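Local coordinates for COG1633: Uncharacterized conserved protein (Magnetospirillum magnetotacticum, PDB 2OH3), which binds a zinc ion within a ferritin-like four-helix bundle of the rubrerythrin family, though its function remains uncharacterised, at residues A[98-101]-A[102-106]. Numbering follows the deposited sequence.
Sequences LRYA and RDNEI. With ZN (zinc ion), chain B.
Two successive turns of helix 94-118, a metal-bearing helix of a ferritin-like four-helix bundle, join Leu98, Arg99, Tyr100 and Ala101 to Arg102, Asp103, Asn104 and Glu105 through consecutive i to i+4 backbone bonds. Tyr100 O departs from the simple ladder by accepting twice: Asn104 N lies 3.3 Å from Tyr100 O, and Asn104 ND2 reaches Tyr100 O at 2.8 Å from the opposite face of the carbonyl plane. The side-chain bond is bent, with an N-H...O angle of 140°. Asn104 CG sits beside its own backbone N (chi1 -67°), which turns the amide back along the helix; ND2 then also lies over one face of the Tyr100 ring, 3.3 Å from Tyr100 CE1, with ring and amide planes 78° apart. Both polar ends are hydrogen-bonded to the backbone of Lys77, Asn104 OD1 to its N and Tyr100 OH to its O.

On another side of the helix, Arg99 and Arg102 run alongside each other, Arg99 NH1 coming 3.8 Å from Arg102 NH1. A water probably softens this like-charge approach: it donates to Arg99 O (2.7 Å) and to Asp103 OD1, accepts from Arg102 NH1, and lies over the Arg99 guanidinium face. Arg102 NE forms a salt bridge with Asp143.

Glu105 OE1 binds the zinc ion at 2.0 Å, sharing it with Glu135 and His138, while Glu105 OE2 is hydrogen-bonded to Tyr24 OH. Leu98 and Ala101 pack on Phe43 of helix 37-61, Ala101 also meets Leu27 of helix 6-33, and Arg102 touches Ile146 and Ile106 touches Val139, both of helix 122-148.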
loop_
_atom_site.group_PDB
_atom_site.type_symbol
_atom_site.label_atom_id
_atom_site.label_comp_id
_atom_site.label_asym_id
_atom_site.label_seq_id
_atom_site.Cartn_x
_atom_site.Cartn_y
_atom_site.Cartn_z
ATOM N N LEU A 98 0.523 16.883 4.487
ATOM C CA LEU A 98 1.720 17.039 5.269
ATOM C C LEU A 98 1.722 16.121 6.485
ATOM O O LEU A 98 2.756 15.580 6.851
ATOM C CB LEU A 98 1.870 18.474 5.752
ATOM C CG LEU A 98 2.294 19.611 4.854
ATOM C CD1 LEU A 98 1.984 20.972 5.542
ATOM C CD2 LEU A 98 3.776 19.516 4.507
ATOM N N ARG A 99 0.583 16.031 7.173
ATOM C CA ARG A 99 0.463 15.155 8.327
ATOM C C ARG A 99 0.590 13.686 7.948
ATOM O O ARG A 99 1.132 12.919 8.701
ATOM C CB ARG A 99 -0.856 15.388 9.037
ATOM C CG ARG A 99 -0.795 16.677 9.901
ATOM C CD ARG A 99 -1.850 16.782 11.000
ATOM N NE ARG A 99 -1.715 15.827 12.102
ATOM C CZ ARG A 99 -0.721 15.785 13.000
ATOM N NH1 ARG A 99 0.335 16.613 12.952
ATOM N NH2 ARG A 99 -0.762 14.867 13.956
ATOM N N TYR A 100 0.024 13.311 6.807
ATOM C CA TYR A 100 0.124 11.947 6.280
ATOM C C TYR A 100 1.596 11.641 5.991
ATOM O O TYR A 100 2.160 10.564 6.341
ATOM C CB TYR A 100 -0.717 11.847 4.974
ATOM C CG TYR A 100 -0.588 10.518 4.238
ATOM C CD1 TYR A 100 -0.866 9.328 4.888
ATOM C CD2 TYR A 100 -0.188 10.465 2.911
ATOM C CE1 TYR A 100 -0.737 8.110 4.252
ATOM C CE2 TYR A 100 -0.068 9.244 2.257
ATOM C CZ TYR A 100 -0.354 8.080 2.946
ATOM O OH TYR A 100 -0.262 6.861 2.328
ATOM N N ALA A 101 2.239 12.585 5.346
ATOM C CA ALA A 101 3.662 12.395 5.000
ATOM C C ALA A 101 4.490 12.275 6.264
ATOM O O ALA A 101 5.301 11.375 6.422
ATOM C CB ALA A 101 4.183 13.572 4.147
ATOM N N ARG A 102 4.243 13.171 7.207
ATOM C CA ARG A 102 4.917 13.105 8.489
ATOM C C ARG A 102 4.767 11.769 9.244
ATOM O O ARG A 102 5.740 11.287 9.806
ATOM C CB ARG A 102 4.429 14.232 9.371
ATOM C CG ARG A 102 5.176 14.319 10.676
ATOM C CD ARG A 102 4.493 15.347 11.542
ATOM N NE ARG A 102 5.031 15.294 12.885
ATOM C CZ ARG A 102 4.389 14.798 13.943
ATOM N NH1 ARG A 102 3.162 14.297 13.821
ATOM N NH2 ARG A 102 5.004 14.795 15.126
ATOM N N ASP A 103 3.535 11.265 9.356
ATOM C CA ASP A 103 3.279 9.935 9.926
ATOM C C ASP A 103 4.180 8.834 9.392
ATOM O O ASP A 103 4.755 8.044 10.138
ATOM C CB ASP A 103 1.842 9.517 9.650
ATOM C CG ASP A 103 0.873 10.125 10.609
ATOM O OD1 ASP A 103 1.328 10.810 11.573
ATOM O OD2 ASP A 103 -0.348 9.981 10.347
ATOM N N ASN A 104 4.326 8.811 8.087
ATOM C CA ASN A 104 5.145 7.813 7.448
ATOM C C ASN A 104 6.644 8.059 7.499
ATOM O O ASN A 104 7.409 7.116 7.529
ATOM C CB ASN A 104 4.590 7.595 6.059
ATOM C CG ASN A 104 3.246 6.975 6.118
ATOM O OD1 ASN A 104 3.148 5.806 6.451
ATOM N ND2 ASN A 104 2.174 7.763 5.871
ATOM N N GLU A 105 7.072 9.320 7.543
ATOM C CA GLU A 105 8.454 9.660 7.835
ATOM C C GLU A 105 8.841 9.105 9.183
ATOM O O GLU A 105 9.917 8.567 9.328
ATOM C CB GLU A 105 8.642 11.187 7.895
ATOM C CG GLU A 105 8.637 11.897 6.565
ATOM C CD GLU A 105 9.905 11.684 5.800
ATOM O OE1 GLU A 105 10.917 11.362 6.434
ATOM O OE2 GLU A 105 9.904 11.845 4.567
ATOM N N ILE A 106 7.961 9.305 10.172
ATOM C CA ILE A 106 8.157 8.799 11.527
ATOM C C ILE A 106 8.243 7.265 11.595
ATOM O O ILE A 106 9.100 6.719 12.302
ATOM C CB ILE A 106 7.043 9.261 12.485
ATOM C CG1 ILE A 106 7.129 10.769 12.733
ATOM C CG2 ILE A 106 7.191 8.559 13.839
ATOM C CD1 ILE A 106 5.971 11.351 13.597
HETATM ZN ZN ZN B . 12.493 11.163 5.238
HETATM O O HOH W 1 1.415 13.754 11.201
#